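Local atomic coordinates of polymerase X (Deinococcus radiodurans, PDB entry 2W9M), a protein that probably catalyses DNA synthesis from deoxyribonucleoside triphosphates as a family X polymerase and binds zinc ions in a polymerase/histidinol phosphatase (PHP) domain. Residues L359-H364 and R380-E385; A342-M347 and L394-G399; D247-G252 and Q258-A263; P285-V290 and L296-A301. All blocks are in the same frame, centred on the assembly; numbering follows the deposited sequence.

Interaction 1: L359-H364 and R380-E385; sequences LGTADH and REQLKE. With ZN (zinc ion), chain C.
The amide of Gln382 and the carboxylate of Asp363 meet with their planes 38° apart, neither coplanar nor stacked. One corner of the amide, NE2, comes to 2.7 Å from Asp363 OD2, but an N-H...O angle of 125° makes this a weak hydrogen bond. The other corner, OE1, lies 3.7 Å from the methyl CG2 of Thr361, an apolar neighbour that offers OE1 no donor. Gln382 spans the gap from its helix because CG lies anti to the backbone N (chi1 -179°) and the chain stays extended beyond it. The firmer hold on the carboxylate comes from Ser335, whose backbone N donates to OD1. Shortening Gln382 to an alanine would probably cost OD2 one weak donor and open a gap beside the Thr361 methyl. The next residue, His364, binds zinc through NE2 at 2.1 Å, together with Asp339 and His518; its ring also meets that of His428 edge-to-face. Asp363 touches the zinc ligand His334, and Gln382 backs Asp363 from the helix. Helix 376-391 here packs on strand 358-364 within a beta-alpha-beta unit, the repeating element of the zinc-binding PHP fold.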
loop_
_atom_site.group_PDB
_atom_site.type_symbol
_atom_site.label_atom_id
_atom_site.label_comp_id
_atom_site.label_asym_id
_atom_site.label_seq_id
_atom_site.Cartn_x
_atom_site.Cartn_y
_atom_site.Cartn_z
ATOM N N LEU A 359 11.331 -13.981 7.184
ATOM C CA LEU A 359 10.535 -12.834 7.609
ATOM C C LEU A 359 11.402 -11.748 8.223
ATOM O O LEU A 359 12.293 -12.024 9.021
ATOM C CB LEU A 359 9.475 -13.260 8.627
ATOM C CG LEU A 359 8.668 -12.139 9.291
ATOM C CD1 LEU A 359 7.570 -11.625 8.368
ATOM C CD2 LEU A 359 8.072 -12.623 10.601
ATOM N N GLY A 360 11.125 -10.507 7.848
ATOM C CA GLY A 360 11.805 -9.367 8.423
ATOM C C GLY A 360 10.922 -8.630 9.409
ATOM O O GLY A 360 9.940 -7.986 9.038
ATOM N N THR A 361 11.275 -8.741 10.680
ATOM C CA THR A 361 10.596 -8.033 11.753
ATOM C C THR A 361 10.902 -6.540 11.674
ATOM O O THR A 361 12.011 -6.158 11.311
ATOM C CB THR A 361 11.060 -8.592 13.115
ATOM O OG1 THR A 361 10.248 -9.722 13.458
ATOM C CG2 THR A 361 10.962 -7.538 14.206
ATOM N N ALA A 362 9.925 -5.699 12.006
ATOM C CA ALA A 362 10.120 -4.247 11.948
ATOM C C ALA A 362 8.978 -3.448 12.578
ATOM O O ALA A 362 8.285 -2.697 11.892
ATOM C CB ALA A 362 10.348 -3.799 10.509
ATOM N N ASP A 363 8.793 -3.604 13.884
ATOM C CA ASP A 363 7.753 -2.874 14.604
ATOM C C ASP A 363 8.202 -1.445 14.907
ATOM O O ASP A 363 9.393 -1.141 14.850
ATOM C CB ASP A 363 7.370 -3.627 15.886
ATOM C CG ASP A 363 6.509 -4.853 15.606
ATOM O OD1 ASP A 363 5.385 -4.683 15.088
ATOM O OD2 ASP A 363 6.952 -5.984 15.894
ATOM N N HIS A 364 7.252 -0.563 15.211
ATOM C CA HIS A 364 7.576 0.837 15.459
ATOM C C HIS A 364 8.352 1.005 16.753
ATOM O O HIS A 364 8.454 0.078 17.559
ATOM C CB HIS A 364 6.316 1.697 15.541
ATOM C CG HIS A 364 5.396 1.532 14.379
ATOM N ND1 HIS A 364 5.509 2.283 13.230
ATOM C CD2 HIS A 364 4.345 0.703 14.190
ATOM C CE1 HIS A 364 4.566 1.918 12.380
ATOM N NE2 HIS A 364 3.849 0.961 12.937
ATOM N N ARG A 380 13.963 -5.263 23.740
ATOM C CA ARG A 380 14.845 -6.321 24.217
ATOM C C ARG A 380 14.045 -7.594 24.457
ATOM O O ARG A 380 14.517 -8.696 24.176
ATOM C CB ARG A 380 15.599 -5.894 25.478
ATOM C CG ARG A 380 16.369 -4.582 25.327
ATOM C CD ARG A 380 17.777 -4.665 25.914
ATOM N NE ARG A 380 17.795 -5.145 27.296
ATOM C CZ ARG A 380 17.970 -6.417 27.648
ATOM N NH1 ARG A 380 18.133 -7.346 26.716
ATOM N NH2 ARG A 380 17.979 -6.762 28.930
ATOM N N GLU A 381 12.821 -7.434 24.955
ATOM C CA GLU A 381 11.913 -8.562 25.139
ATOM C C GLU A 381 11.493 -9.196 23.811
ATOM O O GLU A 381 11.377 -10.420 23.711
ATOM C CB GLU A 381 10.683 -8.150 25.951
ATOM C CG GLU A 381 10.999 -7.804 27.396
ATOM C CD GLU A 381 9.754 -7.600 28.246
ATOM O OE1 GLU A 381 9.669 -8.223 29.327
ATOM O OE2 GLU A 381 8.863 -6.822 27.837
ATOM N N GLN A 382 11.267 -8.371 22.793
ATOM C CA GLN A 382 10.936 -8.898 21.472
ATOM C C GLN A 382 12.093 -9.728 20.921
ATOM O O GLN A 382 11.885 -10.804 20.358
ATOM C CB GLN A 382 10.585 -7.773 20.492
ATOM C CG GLN A 382 10.216 -8.263 19.090
ATOM C CD GLN A 382 10.048 -7.128 18.094
ATOM O OE1 GLN A 382 11.016 -6.468 17.707
ATOM N NE2 GLN A 382 8.814 -6.900 17.669
ATOM N N LEU A 383 13.311 -9.223 21.094
ATOM C CA LEU A 383 14.501 -9.906 20.598
ATOM C C LEU A 383 14.678 -11.277 21.252
ATOM O O LEU A 383 15.086 -12.235 20.592
ATOM C CB LEU A 383 15.750 -9.032 20.778
ATOM C CG LEU A 383 15.838 -7.811 19.844
ATOM C CD1 LEU A 383 16.907 -6.832 20.300
ATOM C CD2 LEU A 383 16.088 -8.234 18.400
ATOM N N LYS A 384 14.359 -11.375 22.541
ATOM C CA LYS A 384 14.384 -12.666 23.225
ATOM C C LYS A 384 13.399 -13.637 22.577
ATOM O O LYS A 384 13.735 -14.793 22.317
ATOM C CB LYS A 384 14.065 -12.508 24.715
ATOM C CG LYS A 384 15.264 -12.138 25.576
ATOM C CD LYS A 384 16.239 -11.242 24.815
ATOM C CE LYS A 384 17.117 -10.435 25.760
ATOM N NZ LYS A 384 16.320 -9.451 26.553
ATOM N N GLU A 385 12.185 -13.162 22.316
ATOM C CA GLU A 385 11.176 -13.986 21.655
ATOM C C GLU A 385 11.620 -14.436 20.268
ATOM O O GLU A 385 11.407 -15.586 19.888
ATOM C CB GLU A 385 9.843 -13.246 21.553
ATOM C CG GLU A 385 8.877 -13.854 20.542
ATOM C CD GLU A 385 7.489 -13.239 20.619
ATOM O OE1 GLU A 385 6.988 -12.761 19.578
ATOM O OE2 GLU A 385 6.904 -13.227 21.724
HETATM ZN ZN ZN C . 2.157 0.499 11.847
#

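Interaction 2: A342-M347 and L394-G399; sequences ASIREM and LPIVAG
Ile344 and Ile396 meet methyl to methyl, CG2 of the first lying 3.8 Å from CD1 of the second, where helix 344-353 packs on the strand 396-403 of the parallel PHP sheet. The two side chains approach obliquely, and each uses a different branch. In Ile344 the short branch does the touching: with chi1 at -64°, CG1 sits beside the backbone N and CG2 is left anti to it, facing the strand. Ile396 instead reaches with its long branch, whose CD1 continues straight on from CG1 (chi2 180°) and so arrives at the helix with the branch extended.

Nearer the solvent, Arg345 and Leu394 form a second apolar touch, crossing at about a right angle. It is the aliphatic stem of the arginine that serves here, CG against Leu394 CD1 at 3.8 Å, while the chain bends farther out at chi3 (-87°). Leu389 of helix 376-391 touches both Ile344 and Arg345, so a second helix shares this apolar layer, and Ala348 and Glu349 extend the cover over Leu394. No hydrogen bond joins the two segments.

What fixes the start of the helix is a capping box within 342-347. Ser343, at the N-cap, accepts from Glu346 N, and the glutamate answers by taking the amide of the serine. Both bonds are nearly straight: Glu346 N lies 3.2 Å from Ser343 OG, and Ser343 N lies 3.1 Å from Glu346 OE1, which it meets from above the carboxylate plane.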
loop_
_atom_site.group_PDB
_atom_site.type_symbol
_atom_site.label_atom_id
_atom_site.label_comp_id
_atom_site.label_asym_id
_atom_site.label_seq_id
_atom_site.Cartn_x
_atom_site.Cartn_y
_atom_site.Cartn_z
ATOM N N ALA A 342 -1.175 -9.842 14.396
ATOM C CA ALA A 342 -0.750 -11.223 14.563
ATOM C C ALA A 342 0.587 -11.298 15.295
ATOM O O ALA A 342 1.340 -10.326 15.331
ATOM C CB ALA A 342 -0.660 -11.914 13.208
ATOM N N SER A 343 0.873 -12.455 15.883
ATOM C CA SER A 343 2.149 -12.670 16.549
ATOM C C SER A 343 3.233 -12.822 15.498
ATOM O O SER A 343 2.937 -13.019 14.321
ATOM C CB SER A 343 2.094 -13.931 17.407
ATOM O OG SER A 343 2.090 -15.090 16.589
ATOM N N ILE A 344 4.486 -12.738 15.926
ATOM C CA ILE A 344 5.618 -12.930 15.028
ATOM C C ILE A 344 5.618 -14.334 14.422
ATOM O O ILE A 344 6.001 -14.515 13.264
ATOM C CB ILE A 344 6.963 -12.669 15.746
ATOM C CG1 ILE A 344 7.060 -11.204 16.179
ATOM C CG2 ILE A 344 8.138 -13.028 14.847
ATOM C CD1 ILE A 344 8.380 -10.852 16.831
ATOM N N ARG A 345 5.180 -15.323 15.197
ATOM C CA ARG A 345 5.131 -16.698 14.705
ATOM C C ARG A 345 4.109 -16.855 13.581
ATOM O O ARG A 345 4.408 -17.463 12.557
ATOM C CB ARG A 345 4.847 -17.701 15.834
ATOM C CG ARG A 345 4.920 -19.162 15.375
ATOM C CD ARG A 345 4.432 -20.155 16.428
ATOM N NE ARG A 345 5.479 -20.558 17.366
ATOM C CZ ARG A 345 5.623 -20.057 18.591
ATOM N NH1 ARG A 345 4.787 -19.126 19.035
ATOM N NH2 ARG A 345 6.605 -20.486 19.375
ATOM N N GLU A 346 2.910 -16.309 13.770
ATOM C CA GLU A 346 1.869 -16.380 12.747
ATOM C C GLU A 346 2.352 -15.727 11.451
ATOM O O GLU A 346 2.146 -16.262 10.361
ATOM C CB GLU A 346 0.575 -15.711 13.224
ATOM C CG GLU A 346 0.079 -16.185 14.584
ATOM C CD GLU A 346 -1.220 -15.508 15.009
ATOM O OE1 GLU A 346 -1.212 -14.780 16.027
ATOM O OE2 GLU A 346 -2.247 -15.701 14.321
ATOM N N MET A 347 2.998 -14.570 11.577
ATOM C CA MET A 347 3.538 -13.858 10.420
ATOM C C MET A 347 4.627 -14.668 9.719
ATOM O O MET A 347 4.613 -14.799 8.498
ATOM C CB MET A 347 4.065 -12.476 10.820
ATOM C CG MET A 347 2.990 -11.534 11.355
ATOM S SD MET A 347 1.864 -10.955 10.064
ATOM C CE MET A 347 2.937 -9.856 9.152
ATOM N N LEU A 394 12.416 -21.232 12.851
ATOM C CA LEU A 394 11.769 -20.199 12.043
ATOM C C LEU A 394 12.771 -19.192 11.476
ATOM O O LEU A 394 13.584 -18.636 12.215
ATOM C CB LEU A 394 10.691 -19.472 12.846
ATOM C CG LEU A 394 9.389 -20.240 13.061
ATOM C CD1 LEU A 394 8.354 -19.333 13.690
ATOM C CD2 LEU A 394 8.878 -20.796 11.747
ATOM N N PRO A 395 12.710 -18.952 10.156
ATOM C CA PRO A 395 13.653 -18.068 9.464
ATOM C C PRO A 395 13.285 -16.601 9.658
ATOM O O PRO A 395 12.444 -16.086 8.921
ATOM C CB PRO A 395 13.482 -18.453 7.984
ATOM C CG PRO A 395 12.505 -19.618 7.960
ATOM C CD PRO A 395 11.726 -19.526 9.226
ATOM N N ILE A 396 13.910 -15.941 10.632
ATOM C CA ILE A 396 13.588 -14.558 10.961
ATOM C C ILE A 396 14.833 -13.674 11.041
ATOM O O ILE A 396 15.903 -14.115 11.463
ATOM C CB ILE A 396 12.823 -14.452 12.305
ATOM C CG1 ILE A 396 11.624 -15.398 12.324
ATOM C CG2 ILE A 396 12.367 -13.020 12.557
ATOM C CD1 ILE A 396 10.838 -15.347 13.613
ATOM N N VAL A 397 14.673 -12.422 10.627
ATOM C CA VAL A 397 15.705 -11.406 10.755
ATOM C C VAL A 397 15.115 -10.255 11.575
ATOM O O VAL A 397 14.052 -9.736 11.250
ATOM C CB VAL A 397 16.166 -10.916 9.364
ATOM C CG1 VAL A 397 16.872 -9.583 9.464
ATOM C CG2 VAL A 397 17.068 -11.953 8.706
ATOM N N ALA A 398 15.786 -9.874 12.657
ATOM C CA ALA A 398 15.230 -8.886 13.575
ATOM C C ALA A 398 15.519 -7.462 13.134
ATOM O O ALA A 398 16.667 -7.084 12.905
ATOM C CB ALA A 398 15.744 -9.115 14.987
ATOM N N GLY A 399 14.467 -6.667 13.023
ATOM C CA GLY A 399 14.629 -5.275 12.669
ATOM C C GLY A 399 13.721 -4.376 13.477
ATOM O O GLY A 399 13.049 -4.816 14.412
#

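Interaction 3: D247-G252 and Q258-A263; sequences DLLRSG and QVQAAA
Leu249 CD2 rests over the flat of the Gln260 amide, where 243-249 and 253-264 pack as a pair of consecutive helices joined by a short turn, in the polymerase X region. The methyl is 3.5 Å from both CD and NE2 of Gln260, and 3.7 Å from its CG, so it covers carbon and nitrogen alike. The two side chains cross at about a right angle. Gln260 has an extended chain beyond CG, which carries the amide out to the leucine. Deeper in, Leu248 and Val259 make the apolar pair of the contact: CD1 of the leucine stands 4.3 Å from CG2 of the valine, a loose approach between two buried side chains.

In the next shell, Gln260 NE2 donates to Leu270 O of strand 269-271, a bond that fixes the amide under the Leu249 methyl. With an alanine here, Leu270 O is likely to lose this donor and the Leu249 methyl its cover. Val290 and Phe291 of helix 287-293 touch Leu248, while the side chain of Leu270 lies against Val259; the pair is flanked by two further elements. The end of the first helix is tied back to the neighbouring mixed sheet, Asp247 OD1 bonding to Thr201 OG1 and Arg250 NH2 pairing with Glu234 OE1 in a salt bridge.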
loop_
_atom_site.group_PDB
_atom_site.type_symbol
_atom_site.label_atom_id
_atom_site.label_comp_id
_atom_site.label_asym_id
_atom_site.label_seq_id
_atom_site.Cartn_x
_atom_site.Cartn_y
_atom_site.Cartn_z
ATOM N N ASP A 247 -8.043 -5.408 -27.010
ATOM C CA ASP A 247 -7.107 -5.432 -25.894
ATOM C C ASP A 247 -6.123 -4.270 -25.948
ATOM O O ASP A 247 -5.773 -3.699 -24.917
ATOM C CB ASP A 247 -6.367 -6.767 -25.836
ATOM C CG ASP A 247 -7.271 -7.913 -25.405
ATOM O OD1 ASP A 247 -8.463 -7.655 -25.128
ATOM O OD2 ASP A 247 -6.795 -9.068 -25.339
ATOM N N LEU A 248 -5.683 -3.914 -27.150
ATOM C CA LEU A 248 -4.785 -2.776 -27.311
ATOM C C LEU A 248 -5.501 -1.472 -26.976
ATOM O O LEU A 248 -4.986 -0.650 -26.219
ATOM C CB LEU A 248 -4.229 -2.714 -28.734
ATOM C CG LEU A 248 -3.075 -3.659 -29.072
ATOM C CD1 LEU A 248 -2.589 -3.393 -30.482
ATOM C CD2 LEU A 248 -1.936 -3.485 -28.087
ATOM N N LEU A 249 -6.691 -1.289 -27.539
ATOM C CA LEU A 249 -7.444 -0.051 -27.344
ATOM C C LEU A 249 -7.875 0.172 -25.897
ATOM O O LEU A 249 -7.949 1.310 -25.443
ATOM C CB LEU A 249 -8.653 0.009 -28.284
ATOM C CG LEU A 249 -8.306 0.240 -29.757
ATOM C CD1 LEU A 249 -9.485 -0.082 -30.641
ATOM C CD2 LEU A 249 -7.836 1.670 -29.990
ATOM N N ARG A 250 -8.146 -0.909 -25.174
ATOM C CA ARG A 250 -8.571 -0.806 -23.780
ATOM C C ARG A 250 -7.390 -0.937 -22.809
ATOM O O ARG A 250 -7.521 -1.549 -21.751
ATOM C CB ARG A 250 -9.625 -1.871 -23.449
ATOM C CG ARG A 250 -10.807 -1.952 -24.410
ATOM C CD ARG A 250 -11.749 -0.763 -24.289
ATOM N NE ARG A 250 -12.219 -0.572 -22.922
ATOM C CZ ARG A 250 -13.233 0.217 -22.576
ATOM N NH1 ARG A 250 -13.901 0.889 -23.502
ATOM N NH2 ARG A 250 -13.585 0.329 -21.301
ATOM N N SER A 251 -6.247 -0.355 -23.163
ATOM C CA SER A 251 -5.039 -0.452 -22.338
ATOM C C SER A 251 -4.871 0.593 -21.223
ATOM O O SER A 251 -4.472 0.232 -20.115
ATOM C CB SER A 251 -3.782 -0.489 -23.209
ATOM O OG SER A 251 -3.525 -1.804 -23.655
ATOM N N GLY A 252 -5.145 1.872 -21.492
ATOM C CA GLY A 252 -5.622 2.342 -22.776
ATOM C C GLY A 252 -5.347 3.808 -23.076
ATOM O O GLY A 252 -4.297 4.140 -23.622
ATOM N N GLN A 258 -1.955 6.561 -29.081
ATOM C CA GLN A 258 -0.650 6.324 -29.681
ATOM C C GLN A 258 -0.721 5.276 -30.789
ATOM O O GLN A 258 -0.213 5.485 -31.887
ATOM C CB GLN A 258 0.350 5.881 -28.610
ATOM C CG GLN A 258 0.850 7.002 -27.717
ATOM C CD GLN A 258 2.286 7.396 -28.020
ATOM O OE1 GLN A 258 3.143 6.539 -28.248
ATOM N NE2 GLN A 258 2.558 8.695 -28.009
ATOM N N VAL A 259 -1.359 4.148 -30.491
ATOM C CA VAL A 259 -1.350 3.003 -31.391
ATOM C C VAL A 259 -2.279 3.211 -32.587
ATOM O O VAL A 259 -2.054 2.657 -33.663
ATOM C CB VAL A 259 -1.701 1.689 -30.646
ATOM C CG1 VAL A 259 -3.203 1.491 -30.577
ATOM C CG2 VAL A 259 -1.039 0.505 -31.324
ATOM N N GLN A 260 -3.320 4.013 -32.392
ATOM C CA GLN A 260 -4.206 4.388 -33.485
ATOM C C GLN A 260 -3.494 5.340 -34.439
ATOM O O GLN A 260 -3.568 5.184 -35.657
ATOM C CB GLN A 260 -5.486 5.024 -32.945
ATOM C CG GLN A 260 -6.561 4.021 -32.596
ATOM C CD GLN A 260 -7.718 4.651 -31.856
ATOM O OE1 GLN A 260 -7.527 5.537 -31.024
ATOM N NE2 GLN A 260 -8.929 4.190 -32.149
ATOM N N ALA A 261 -2.802 6.324 -33.872
ATOM C CA ALA A 261 -1.979 7.243 -34.649
ATOM C C ALA A 261 -0.994 6.459 -35.503
ATOM O O ALA A 261 -0.800 6.756 -36.682
ATOM C CB ALA A 261 -1.234 8.194 -33.726
ATOM N N ALA A 262 -0.378 5.451 -34.893
ATOM C CA ALA A 262 0.594 4.605 -35.568
ATOM C C ALA A 262 -0.054 3.812 -36.695
ATOM O O ALA A 262 0.559 3.598 -37.738
ATOM C CB ALA A 262 1.248 3.665 -34.572
ATOM N N ALA A 263 -1.292 3.382 -36.480
ATOM C CA ALA A 263 -2.007 2.589 -37.471
ATOM C C ALA A 263 -2.393 3.435 -38.679
ATOM O O ALA A 263 -2.131 3.052 -39.820
ATOM C CB ALA A 263 -3.235 1.941 -36.851
#

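Interaction 4: P285-V290 and L296-A301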
loop_
_atom_site.group_PDB
_atom_site.type_symbol
_atom_site.label_atom_id
_atom_site.label_comp_id
_atom_site.label_asym_id
_atom_site.label_seq_id
_atom_site.Cartn_x
_atom_site.Cartn_y
_atom_site.Cartn_z
ATOM N N PRO A 285 -6.533 -11.807 -33.579
ATOM C CA PRO A 285 -6.887 -12.629 -32.415
ATOM C C PRO A 285 -6.108 -12.239 -31.161
ATOM O O PRO A 285 -6.616 -12.407 -30.052
ATOM C CB PRO A 285 -6.487 -14.049 -32.847
ATOM C CG PRO A 285 -6.159 -13.956 -34.327
ATOM C CD PRO A 285 -5.715 -12.552 -34.548
ATOM N N THR A 286 -4.893 -11.725 -31.342
ATOM C CA THR A 286 -4.017 -11.398 -30.223
ATOM C C THR A 286 -3.358 -10.042 -30.430
ATOM O O THR A 286 -3.180 -9.601 -31.566
ATOM C CB THR A 286 -2.910 -12.460 -30.062
ATOM O OG1 THR A 286 -3.505 -13.724 -29.745
ATOM C CG2 THR A 286 -1.930 -12.072 -28.956
ATOM N N GLU A 287 -3.002 -9.384 -29.330
ATOM C CA GLU A 287 -2.242 -8.144 -29.399
ATOM C C GLU A 287 -1.040 -8.307 -30.323
ATOM O O GLU A 287 -0.812 -7.492 -31.218
ATOM C CB GLU A 287 -1.759 -7.724 -28.011
ATOM C CG GLU A 287 -2.841 -7.180 -27.097
ATOM C CD GLU A 287 -2.269 -6.444 -25.895
ATOM O OE1 GLU A 287 -1.210 -6.865 -25.377
ATOM O OE2 GLU A 287 -2.877 -5.438 -25.470
ATOM N N ALA A 288 -0.273 -9.371 -30.101
ATOM C CA ALA A 288 0.956 -9.609 -30.856
ATOM C C ALA A 288 0.737 -9.517 -32.364
ATOM O O ALA A 288 1.599 -9.034 -33.099
ATOM C CB ALA A 288 1.547 -10.960 -30.489
ATOM N N VAL A 289 -0.420 -9.987 -32.817
ATOM C CA VAL A 289 -0.737 -9.992 -34.241
ATOM C C VAL A 289 -0.876 -8.572 -34.796
ATOM O O VAL A 289 -0.430 -8.288 -35.909
ATOM C CB VAL A 289 -2.021 -10.795 -34.526
ATOM C CG1 VAL A 289 -2.291 -10.848 -36.013
ATOM C CG2 VAL A 289 -1.906 -12.201 -33.956
ATOM N N VAL A 290 -1.489 -7.681 -34.019
ATOM C CA VAL A 290 -1.643 -6.287 -34.428
ATOM C C VAL A 290 -0.290 -5.609 -34.596
ATOM O O VAL A 290 -0.067 -4.883 -35.562
ATOM C CB VAL A 290 -2.468 -5.477 -33.415
ATOM C CG1 VAL A 290 -2.616 -4.040 -33.877
ATOM C CG2 VAL A 290 -3.821 -6.102 -33.228
ATOM N N LEU A 296 5.540 -3.237 -35.968
ATOM C CA LEU A 296 5.962 -2.572 -34.743
ATOM C C LEU A 296 6.499 -3.583 -33.740
ATOM O O LEU A 296 6.058 -4.734 -33.713
ATOM C CB LEU A 296 4.788 -1.811 -34.122
ATOM C CG LEU A 296 4.677 -0.312 -34.404
ATOM C CD1 LEU A 296 5.383 0.068 -35.693
ATOM C CD2 LEU A 296 3.214 0.127 -34.422
ATOM N N PRO A 297 7.469 -3.158 -32.920
ATOM C CA PRO A 297 7.973 -3.980 -31.812
ATOM C C PRO A 297 6.914 -4.104 -30.725
ATOM O O PRO A 297 6.258 -3.115 -30.399
ATOM C CB PRO A 297 9.156 -3.160 -31.290
ATOM C CG PRO A 297 8.842 -1.748 -31.724
ATOM C CD PRO A 297 8.265 -1.931 -33.089
ATOM N N PHE A 298 6.741 -5.301 -30.174
ATOM C CA PHE A 298 5.748 -5.505 -29.128
ATOM C C PHE A 298 6.086 -4.660 -27.914
ATOM O O PHE A 298 7.223 -4.672 -27.440
ATOM C CB PHE A 298 5.661 -6.979 -28.729
ATOM C CG PHE A 298 4.525 -7.285 -27.796
ATOM C CD1 PHE A 298 3.300 -7.706 -28.287
ATOM C CD2 PHE A 298 4.678 -7.149 -26.429
ATOM C CE1 PHE A 298 2.247 -7.987 -27.432
ATOM C CE2 PHE A 298 3.630 -7.431 -25.566
ATOM C CZ PHE A 298 2.413 -7.848 -26.070
ATOM N N ARG A 299 5.096 -3.922 -27.422
ATOM C CA ARG A 299 5.275 -3.048 -26.265
ATOM C C ARG A 299 4.476 -3.577 -25.078
ATOM O O ARG A 299 3.245 -3.482 -25.056
ATOM C CB ARG A 299 4.850 -1.618 -26.609
ATOM C CG ARG A 299 5.019 -0.602 -25.492
ATOM C CD ARG A 299 4.781 0.813 -26.015
ATOM N NE ARG A 299 4.868 1.826 -24.965
ATOM C CZ ARG A 299 4.695 3.131 -25.168
ATOM N NH1 ARG A 299 4.425 3.584 -26.384
ATOM N NH2 ARG A 299 4.788 3.984 -24.158
ATOM N N PRO A 300 5.179 -4.144 -24.083
ATOM C CA PRO A 300 4.559 -4.787 -22.916
ATOM C C PRO A 300 3.637 -3.833 -22.158
ATOM O O PRO A 300 3.951 -2.648 -22.043
ATOM C CB PRO A 300 5.761 -5.165 -22.042
ATOM C CG PRO A 300 6.920 -5.219 -22.982
ATOM C CD PRO A 300 6.650 -4.167 -24.012
ATOM N N ALA A 301 2.521 -4.347 -21.646
ATOM C CA ALA A 301 1.544 -3.520 -20.939
ATOM C C ALA A 301 2.171 -2.735 -19.790
ATOM O O ALA A 301 1.671 -1.675 -19.412
ATOM C CB ALA A 301 0.385 -4.374 -20.432
#
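Phe298 swings its ring toward Glu287 and Ala288 through a first torsion of -172°, which sets CG anti to the backbone N, and a second of 93°, which sets the ring plane roughly perpendicular to the plane through CA, CB and CG. Glu287, at the first turn of helix 287-293, comes to meet it with an extended chain beyond CG. The two side chains cross at about a right angle, and the carboxylate and ring planes stand 65° apart. This helix and the loop that follows it belong to the polymerase beta-like thumb.

Ala288 N lies near the ring plane at the edge, 3.9 Å from CE1 of Phe298, and the CB of the same alanine is 4.3 Å from CD1. Glu287 contributes OE1, which lies 3.8 Å from Phe298 CZ, and its CB passes 4.1 Å from CE1. Phe291 of the same helix also meets the Phe298 ring.

Segment 296-301 has no regular helix or strand, and it is held by polar bonds of Arg299, whose NE donates to Tyr303 O and whose NH2 pairs with Asp309. Arg304 joins both sides: its NE bonds to Arg299 O and its NH1 forms a salt bridge with Glu287 OE2.

Chemically, the ring gives the glutamate no hydrogen bond and only packs beside it. The buried carboxylate instead has charge partners at both oxygens, Arg304 at OE2 and Arg189 at OE1, and these, with the nearby helix N-terminus, probably stabilise its ionised form.

The four contacts fall into two clusters about 44 to 50 Å apart between centres. Along the chain, interaction 3 comes first and interaction 4 follows; interaction 1 is then nested inside the loop that interaction 2 closes. Interactions 3 and 4 have centres about 10 Å apart in the polymerase region, and they touch where Leu248 meets Glu287 and Val290, so helices 243-249, 253-264 and 287-293 form one packed group. Interactions 1 and 2, about 8 Å apart, share the parallel PHP sheet, in which strands 358-364 and 396-403 are neighbours. The gap between the two clusters is consistent with polymerase and zinc-binding parts being distinct modules of one chain.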